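PDB 1XMX: Card1 endonuclease domain-containing protein from Vibrio cholerae, which is of unknown function but carries a Card1-like endonuclease domain of the PDDEXK clan and probably binds nucleic acid. Local coordinates for residues 202-207 with 241-246; 230-233 with 238-241. All blocks are in the same frame, centred on the assembly; numbering follows the deposited sequence.

Contact 1. Residues 202-207 with 241-246; sequences QKLDVE and INEEAR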
# COMPACT_ATOMS: atom_id res chain seq x y z
N GLN A 202 -10.09 -15.88 -27.22
CA GLN A 202 -8.82 -15.28 -27.61
C GLN A 202 -8.89 -14.42 -28.85
O GLN A 202 -8.03 -14.47 -29.70
CB GLN A 202 -7.71 -16.33 -27.72
CG GLN A 202 -7.54 -17.10 -26.46
CD GLN A 202 -6.41 -18.06 -26.56
OE1 GLN A 202 -5.62 -18.02 -27.52
NE2 GLN A 202 -6.31 -18.94 -25.57
N LYS A 203 -9.94 -13.61 -28.93
CA LYS A 203 -10.07 -12.70 -30.05
C LYS A 203 -10.52 -11.32 -29.59
O LYS A 203 -10.73 -11.05 -28.36
CB LYS A 203 -10.98 -13.29 -31.15
CG LYS A 203 -12.38 -13.69 -30.73
CD LYS A 203 -12.91 -14.62 -31.84
CE LYS A 203 -14.41 -14.65 -31.89
NZ LYS A 203 -14.96 -15.28 -30.65
N LEU A 204 -10.62 -10.41 -30.53
CA LEU A 204 -10.91 -9.06 -30.10
C LEU A 204 -12.23 -8.64 -30.66
O LEU A 204 -12.63 -7.50 -30.50
CB LEU A 204 -9.79 -8.10 -30.49
CG LEU A 204 -8.46 -8.43 -29.85
CD1 LEU A 204 -7.32 -7.67 -30.55
CD2 LEU A 204 -8.50 -8.08 -28.34
N ASP A 205 -12.93 -9.59 -31.27
CA ASP A 205 -14.23 -9.32 -31.86
C ASP A 205 -15.28 -10.31 -31.36
O ASP A 205 -14.94 -11.36 -30.88
CB ASP A 205 -14.20 -9.16 -33.39
CG ASP A 205 -13.78 -10.40 -34.12
OD1 ASP A 205 -14.63 -11.26 -34.38
OD2 ASP A 205 -12.60 -10.50 -34.51
N VAL A 206 -16.53 -9.86 -31.37
CA VAL A 206 -17.65 -10.59 -30.84
C VAL A 206 -18.91 -10.04 -31.51
O VAL A 206 -19.08 -8.82 -31.68
CB VAL A 206 -17.73 -10.52 -29.27
CG1 VAL A 206 -17.87 -9.05 -28.76
CG2 VAL A 206 -18.87 -11.38 -28.72
N GLU A 207 -19.74 -10.94 -31.99
CA GLU A 207 -21.03 -10.55 -32.61
C GLU A 207 -22.10 -10.53 -31.54
O GLU A 207 -22.25 -11.49 -30.77
CB GLU A 207 -21.44 -11.55 -33.70
CG GLU A 207 -22.47 -10.95 -34.73
CD GLU A 207 -22.87 -11.97 -35.81
OE1 GLU A 207 -22.76 -13.20 -35.56
OE2 GLU A 207 -23.30 -11.53 -36.92
N ILE A 241 -9.63 -2.62 -30.42
CA ILE A 241 -8.39 -2.40 -31.10
C ILE A 241 -7.27 -3.26 -30.52
O ILE A 241 -6.32 -3.62 -31.22
CB ILE A 241 -7.98 -0.91 -31.10
CG1 ILE A 241 -7.83 -0.37 -29.68
CG2 ILE A 241 -9.03 -0.10 -31.88
CD1 ILE A 241 -6.98 0.90 -29.59
N ASN A 242 -7.37 -3.59 -29.23
CA ASN A 242 -6.34 -4.41 -28.60
C ASN A 242 -6.74 -5.01 -27.25
O ASN A 242 -7.83 -4.76 -26.76
CB ASN A 242 -4.98 -3.66 -28.54
CG ASN A 242 -5.05 -2.35 -27.75
OD1 ASN A 242 -5.76 -2.24 -26.73
ND2 ASN A 242 -4.33 -1.34 -28.22
N GLU A 243 -5.85 -5.80 -26.65
CA GLU A 243 -6.14 -6.50 -25.38
C GLU A 243 -6.41 -5.55 -24.24
O GLU A 243 -7.25 -5.81 -23.39
CB GLU A 243 -4.96 -7.38 -24.96
CG GLU A 243 -4.64 -8.44 -25.97
CD GLU A 243 -5.40 -9.73 -25.67
OE1 GLU A 243 -6.56 -9.85 -26.15
OE2 GLU A 243 -4.82 -10.60 -24.95
N GLU A 244 -5.65 -4.45 -24.21
CA GLU A 244 -5.83 -3.43 -23.17
C GLU A 244 -7.20 -2.76 -23.28
O GLU A 244 -7.81 -2.49 -22.27
CB GLU A 244 -4.72 -2.39 -23.21
CG GLU A 244 -5.00 -1.19 -22.31
CD GLU A 244 -4.21 0.06 -22.74
OE1 GLU A 244 -4.54 0.62 -23.81
OE2 GLU A 244 -3.28 0.50 -22.01
N ALA A 245 -7.71 -2.56 -24.51
CA ALA A 245 -9.09 -2.06 -24.68
C ALA A 245 -10.10 -3.13 -24.31
O ALA A 245 -11.11 -2.84 -23.71
CB ALA A 245 -9.33 -1.58 -26.11
N ARG A 246 -9.85 -4.37 -24.67
CA ARG A 246 -10.73 -5.43 -24.20
C ARG A 246 -10.76 -5.56 -22.66
O ARG A 246 -11.81 -5.66 -22.08
CB ARG A 246 -10.37 -6.78 -24.82
CG ARG A 246 -11.29 -7.92 -24.30
CD ARG A 246 -10.68 -9.30 -24.15
NE ARG A 246 -9.44 -9.50 -23.35
CZ ARG A 246 -9.27 -9.59 -22.02
NH1 ARG A 246 -10.26 -9.42 -21.09
NH2 ARG A 246 -8.04 -9.88 -21.59
O HOH W 1 -8.85 -11.29 -26.45

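Contact 2. Residues 230-233 with 238-241; sequences IASY and LTFI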
# COMPACT_ATOMS: atom_id res chain seq x y z
N ILE A 230 -11.21 3.24 -29.41
CA ILE A 230 -10.70 1.97 -28.90
C ILE A 230 -11.50 0.69 -29.26
O ILE A 230 -11.12 -0.44 -28.85
CB ILE A 230 -10.48 2.03 -27.38
CG1 ILE A 230 -11.82 2.33 -26.66
CG2 ILE A 230 -9.45 3.04 -27.06
CD1 ILE A 230 -11.75 2.01 -25.17
N ALA A 231 -12.59 0.88 -30.00
CA ALA A 231 -13.32 -0.22 -30.66
C ALA A 231 -14.04 0.28 -31.89
O ALA A 231 -14.32 1.47 -32.02
CB ALA A 231 -14.34 -0.89 -29.74
N SER A 232 -14.34 -0.64 -32.81
CA SER A 232 -15.26 -0.33 -33.85
C SER A 232 -16.52 -1.19 -33.57
O SER A 232 -16.46 -2.24 -32.90
CB SER A 232 -14.61 -0.58 -35.23
OG SER A 232 -14.30 -1.98 -35.39
N TYR A 233 -17.67 -0.68 -34.01
CA TYR A 233 -18.92 -1.38 -33.80
C TYR A 233 -19.72 -1.19 -35.11
O TYR A 233 -20.10 -0.07 -35.43
CB TYR A 233 -19.69 -0.88 -32.57
CG TYR A 233 -21.05 -1.55 -32.45
CD1 TYR A 233 -21.16 -2.97 -32.35
CD2 TYR A 233 -22.22 -0.80 -32.47
CE1 TYR A 233 -22.43 -3.60 -32.28
CE2 TYR A 233 -23.48 -1.41 -32.38
CZ TYR A 233 -23.57 -2.81 -32.29
OH TYR A 233 -24.83 -3.37 -32.22
N LEU A 238 -18.72 -6.03 -32.57
CA LEU A 238 -17.86 -5.18 -31.75
C LEU A 238 -16.41 -5.68 -31.81
O LEU A 238 -16.14 -6.85 -31.52
CB LEU A 238 -18.38 -5.16 -30.30
CG LEU A 238 -17.47 -4.52 -29.24
CD1 LEU A 238 -17.43 -3.00 -29.40
CD2 LEU A 238 -17.93 -4.91 -27.82
N THR A 239 -15.47 -4.82 -32.23
CA THR A 239 -14.06 -5.21 -32.28
C THR A 239 -13.23 -4.26 -31.40
O THR A 239 -13.22 -3.05 -31.64
CB THR A 239 -13.53 -5.16 -33.72
OG1 THR A 239 -14.46 -5.79 -34.60
CG2 THR A 239 -12.11 -5.84 -33.83
N PHE A 240 -12.55 -4.79 -30.38
CA PHE A 240 -11.54 -3.97 -29.69
C PHE A 240 -10.23 -3.81 -30.50
O PHE A 240 -9.81 -4.73 -31.23
CB PHE A 240 -11.28 -4.51 -28.28
CG PHE A 240 -12.54 -4.69 -27.47
CD1 PHE A 240 -13.10 -3.62 -26.77
CD2 PHE A 240 -13.15 -5.94 -27.39
CE1 PHE A 240 -14.28 -3.80 -25.96
CE2 PHE A 240 -14.31 -6.14 -26.64
CZ PHE A 240 -14.89 -5.07 -25.93
N ILE A 241 -9.63 -2.62 -30.42
CA ILE A 241 -8.39 -2.40 -31.10
C ILE A 241 -7.27 -3.26 -30.52
O ILE A 241 -6.32 -3.62 -31.22
CB ILE A 241 -7.98 -0.91 -31.10
CG1 ILE A 241 -7.83 -0.37 -29.68
CG2 ILE A 241 -9.03 -0.10 -31.88
CD1 ILE A 241 -6.98 0.90 -29.59
O HOH W 2 -16.28 -4.26 -35.62

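Contact 1. Residues 202-207 with 241-246
Leu-204, on the link between helix 181-201 and strand 205-207, faces the first turn of helix 243-266, its CA lying 6.7 Å from that of Asn-242. Its side chain carries most of the contact. CG stands anti to the carbonyl carbon (chi1 -62°), which turns it to the helix start, where both methyls make contact. CD1 reaches the backbone at Asn-242 CA, 3.9 Å away, while CD2 comes within 3.7 Å of Asn-242 C and also approaches Arg-246 CB. Glu-243 begins by pointing away, but a bend at chi2 (-91°) brings its carboxylate back, and the two side chains cross at about a right angle, with OE1 3.4 Å from Leu-204 CD2. A water joins the polar groups beside the Leu-204 side chain: it donates to Lys-203 O and to Glu-243 OE1, both at 2.7 Å, and so ties the carboxylate to the linker backbone. Asn-242 is the N-cap: its OD1 accepts from Ala-245 N at 3.0 Å, the donor almost in line with the side-chain carbonyl, closing the first turn of the helix that Leu-204 rests on. Just before Lys-203, helix 181-201 ends at Gln-202 in a Schellman motif. The surface contact thus sets the exit of helix 181-201 against the entry of helix 243-266, where Arg-246 also packs on Cys-198 and Arg-199 and, with Ala-245, on Phe-240 of strand 237-240.

Contact 2. Residues 230-233 with 238-241
Ala-231 CB packs against the side chains of Leu-238 and Phe-240 on one face of the hairpin, 3.8 Å from Leu-238 CD1 and 4.2 Å from Phe-240 CD1, the latter approach oblique to the ring. Leu-238 CG, anti to its backbone N (chi1 170°), lies over one face of the Phe-240 ring, offset toward the rim. Tyr-233 lies on the same face of the sheet and turns its ring edge at CD1 to Leu-238, whose N lies in the ring plane. On the other face, a water bridges the hydroxyls, 3.0 Å from Ser-232 OG and 2.6 Å from Thr-239 OG1. Ser-232 and Thr-239 form the hydrogen-bonded pair, Ser-232 N to Thr-239 O at 2.9 Å and Thr-239 N to Ser-232 O at 2.8 Å. Ile-241 N then gives a straight bond to Ile-230 O from above the carbonyl plane; its side chain lies against the Ile-230 backbone, CG1 3.4 Å from Ile-230 O, with CD1 also touching Ile-230 CG2. Leu-222 and Leu-225 of helix 216-227 cover the Ala-231 face, alongside Leu-191 and Cys-198 of helix 181-201. Two short antiparallel strands with an apolar, helix-covered face and a polar face where Ser-232 and Thr-239 share a water make an amphipathic beta hairpin.

Contacts 1 and 2 lie with centres about 7 Å apart and share Ile-241, where strand 237-240 gives way to helix 243-266. Strand 237-240 is the middle of a three-stranded antiparallel sheet: contact 2 supplies its pairing with 231-234, and strand 205-207 with the preceding Leu-204 lies along its other edge, with Leu-204 O 2.7 Å from Phe-240 N and Val-206 O 2.9 Å from Leu-238 N, both probable hydrogen bonds. Packing also joins the contacts directly, Ala-245 CB approaching Ile-230 O to 3.5 Å. Their centres lie about 31 and 34 Å from the centre of the chain, on the same side, and together they place the start of helix 243-266 against this small sheet.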